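Local coordinates for protein glutaredoxin (Populus tremula x Populus tremuloides, PDB 2E7P) that binds a [2Fe-2S] cluster together with glutathione and probably reduces glutathione-containing and other disulfides as a thioredoxin-fold oxidoreductase, at residues F25-C30 / E51-S56. Sequence-based numbering, arbitrary orientation.
Sequences FSKTYC and ELDELS. With GSH (glutathione), chain H; FES (Fe2/s2 (inorganic) cluster), chain E.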
loop_
_atom_site.group_PDB
_atom_site.type_symbol
_atom_site.label_atom_id
_atom_site.label_comp_id
_atom_site.label_asym_id
_atom_site.label_seq_id
_atom_site.Cartn_x
_atom_site.Cartn_y
_atom_site.Cartn_z
ATOM N N PHE C 25 -8.549 7.391 7.533
ATOM C CA PHE C 25 -7.125 7.775 7.486
ATOM C C PHE C 25 -6.334 6.771 6.632
ATOM O O PHE C 25 -6.421 5.570 6.818
ATOM C CB PHE C 25 -6.534 7.936 8.901
ATOM C CG PHE C 25 -7.225 9.000 9.731
ATOM C CD1 PHE C 25 -6.796 10.320 9.704
ATOM C CD2 PHE C 25 -8.286 8.665 10.555
ATOM C CE1 PHE C 25 -7.395 11.290 10.494
ATOM C CE2 PHE C 25 -8.922 9.633 11.323
ATOM C CZ PHE C 25 -8.463 10.952 11.292
ATOM N N SER C 26 -5.567 7.301 5.685
ATOM C CA SER C 26 -5.075 6.554 4.547
ATOM C C SER C 26 -3.684 7.074 4.118
ATOM O O SER C 26 -3.219 8.095 4.605
ATOM C CB SER C 26 -6.101 6.712 3.407
ATOM O OG SER C 26 -5.678 6.107 2.212
ATOM N N LYS C 27 -3.006 6.311 3.265
ATOM C CA LYS C 27 -1.816 6.741 2.552
ATOM C C LYS C 27 -2.131 6.433 1.085
ATOM O O LYS C 27 -2.775 5.412 0.773
ATOM C CB LYS C 27 -0.567 5.956 2.983
ATOM C CG LYS C 27 -0.042 6.185 4.422
ATOM C CD LYS C 27 0.795 7.416 4.563
ATOM C CE LYS C 27 1.116 7.677 6.040
ATOM N NZ LYS C 27 2.415 7.059 6.505
ATOM N N THR C 28 -1.691 7.324 0.186
ATOM C CA THR C 28 -2.089 7.267 -1.225
ATOM C C THR C 28 -1.494 6.037 -1.903
ATOM O O THR C 28 -2.057 5.506 -2.843
ATOM C CB THR C 28 -1.605 8.502 -1.997
ATOM O OG1 THR C 28 -0.182 8.621 -1.831
ATOM C CG2 THR C 28 -2.317 9.786 -1.500
ATOM N N TYR C 29 -0.354 5.583 -1.403
ATOM C CA TYR C 29 0.339 4.452 -1.997
ATOM C C TYR C 29 -0.146 3.063 -1.531
ATOM O O TYR C 29 0.334 2.048 -2.056
ATOM C CB TYR C 29 1.852 4.602 -1.762
ATOM C CG TYR C 29 2.227 4.710 -0.304
ATOM C CD1 TYR C 29 2.246 3.566 0.520
ATOM C CD2 TYR C 29 2.547 5.951 0.261
ATOM C CE1 TYR C 29 2.573 3.659 1.855
ATOM C CE2 TYR C 29 2.888 6.063 1.614
ATOM C CZ TYR C 29 2.892 4.911 2.394
ATOM O OH TYR C 29 3.218 5.026 3.707
ATOM N N CYS C 30 -1.079 2.988 -0.567
ATOM C CA CYS C 30 -1.344 1.707 0.065
ATOM C C CYS C 30 -2.562 0.977 -0.482
ATOM O O CYS C 30 -3.677 1.470 -0.419
ATOM C CB CYS C 30 -1.433 1.786 1.612
ATOM S SG CYS C 30 -1.397 0.111 2.427
ATOM N N GLU C 51 -5.666 11.565 3.434
ATOM C CA GLU C 51 -4.412 10.960 3.028
ATOM C C GLU C 51 -3.287 11.560 3.853
ATOM O O GLU C 51 -2.896 12.700 3.644
ATOM C CB GLU C 51 -4.180 11.156 1.531
ATOM C CG GLU C 51 -5.342 10.648 0.664
ATOM C CD GLU C 51 -5.338 9.124 0.461
ATOM O OE1 GLU C 51 -4.617 8.400 1.178
ATOM O OE2 GLU C 51 -6.108 8.626 -0.405
ATOM N N LEU C 52 -2.745 10.788 4.794
ATOM C CA LEU C 52 -1.780 11.360 5.725
ATOM C C LEU C 52 -0.474 11.798 5.048
ATOM O O LEU C 52 0.135 12.770 5.471
ATOM C CB LEU C 52 -1.515 10.410 6.894
ATOM C CG LEU C 52 -2.682 10.109 7.860
ATOM C CD1 LEU C 52 -2.366 8.876 8.695
ATOM C CD2 LEU C 52 -3.061 11.291 8.771
ATOM N N ASP C 53 -0.056 11.095 3.999
ATOM C CA ASP C 53 1.186 11.435 3.275
ATOM C C ASP C 53 1.031 12.707 2.426
ATOM O O ASP C 53 1.987 13.176 1.807
ATOM C CB ASP C 53 1.664 10.247 2.391
ATOM C CG ASP C 53 0.587 9.746 1.412
ATOM O OD1 ASP C 53 -0.627 9.821 1.713
ATOM O OD2 ASP C 53 0.962 9.270 0.316
ATOM N N GLU C 54 -0.167 13.268 2.368
ATOM C CA GLU C 54 -0.308 14.509 1.614
ATOM C C GLU C 54 -0.426 15.705 2.556
ATOM O O GLU C 54 -0.655 16.814 2.125
ATOM C CB GLU C 54 -1.485 14.427 0.641
ATOM C CG GLU C 54 -1.213 13.503 -0.542
ATOM C CD GLU C 54 -2.338 13.486 -1.538
ATOM O OE1 GLU C 54 -3.500 13.744 -1.148
ATOM O OE2 GLU C 54 -2.066 13.220 -2.727
ATOM N N LEU C 55 -0.277 15.461 3.847
ATOM C CA LEU C 55 -0.370 16.505 4.844
ATOM C C LEU C 55 1.019 16.758 5.433
ATOM O O LEU C 55 1.737 15.805 5.688
ATOM C CB LEU C 55 -1.347 16.085 5.935
ATOM C CG LEU C 55 -2.798 15.825 5.486
ATOM C CD1 LEU C 55 -3.569 15.318 6.672
ATOM C CD2 LEU C 55 -3.476 17.078 4.907
ATOM N N SER C 56 1.393 18.022 5.660
ATOM C CA SER C 56 2.687 18.315 6.286
ATOM C C SER C 56 2.778 17.786 7.717
ATOM O O SER C 56 3.842 17.364 8.151
ATOM C CB SER C 56 3.020 19.827 6.260
ATOM O OG SER C 56 1.942 20.595 6.785
HETATM N N1 GSH H . -3.625 -5.311 9.912
HETATM C CA1 GSH H . -3.587 -3.936 9.405
HETATM C C1 GSH H . -4.893 -3.661 8.715
HETATM O O11 GSH H . -5.261 -2.490 8.411
HETATM O O12 GSH H . -5.607 -4.663 8.486
HETATM C CB1 GSH H . -2.358 -3.754 8.499
HETATM C CG1 GSH H . -2.156 -2.295 8.032
HETATM C CD1 GSH H . -0.758 -2.051 7.531
HETATM O OE1 GSH H . 0.109 -2.910 7.596
HETATM N N2 GSH H . -0.497 -0.825 7.093
HETATM C CA2 GSH H . 0.842 -0.453 6.619
HETATM C C2 GSH H . 1.226 0.841 7.305
HETATM O O2 GSH H . 0.376 1.640 7.747
HETATM C CB2 GSH H . 0.818 -0.267 5.067
HETATM S SG2 GSH H . 0.339 -1.517 3.800
HETATM N N3 GSH H . 2.525 1.124 7.436
HETATM C CA3 GSH H . 2.968 2.348 8.042
HETATM C C3 GSH H . 2.597 3.491 7.103
HETATM O O31 GSH H . 2.504 3.323 5.862
HETATM O O32 GSH H . 2.404 4.604 7.611
HETATM FE FE1 FES E . -0.163 -1.065 2.175
HETATM FE FE2 FES E . 0.895 -2.316 -0.104
HETATM S S1 FES E . 1.007 -1.011 0.941
HETATM S S2 FES E . -0.369 -2.509 1.165
#
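T28 grips the D53 carboxylate with its hydroxyl and its backbone N-H. The hydroxyl OG1 of T28 donates to OD2 of D53 at 2.5 Å, reaching it at its syn lone pair. T28 N donates to D53 OD1 at 3.1 Å, tilted out of the carboxylate plane. Two donors of one residue thus hold both carboxylate oxygens, which limits rotation of the group. In T28, chi1 of 55° sets OG1 between the backbone N and the carbonyl carbon, from where it reaches OD2 while the N-H reaches OD1. Its CG2 methyl turns instead to E51 CD at 3.7 Å; E54 OE2 also lies near CG2 but is salt-bridged to R35 of the second subunit.

Two residues earlier on each segment, S26 and E51 form a parallel bridge between strands 22-26 and 48-51. S26 OG donates to E51 OE1 at 2.7 Å from above the carboxylate plane, and K37 forms a salt bridge with E51 OE2. The backbone bond from L52 N to S26 O (2.7 Å, 166° at the hydrogen) continues the strand pairing into the 3-10 turn 52-54. L52 CD2 meets F25 CD1 at 4.0 Å, and both residues also touch helix 58-69.

K27 bends at chi2, and its CD passes D53 CB at 3.7 Å; beyond this, NZ donates to glutathione O32. Y29 OH donates to O31 of the same carboxylate at 2.8 Å, and K27 CB lies over one face of the Y29 ring. C30, at the N-cap of helix 31-42, binds one iron through SG, and SG2 of that glutathione binds the same iron. The T28-D53 bonds tie the active-site loop of this thioredoxin fold to the 3-10 turn, consistent with holding K27 and Y29 where they meet one glutathione carboxylate, whose charge the lysine probably balances.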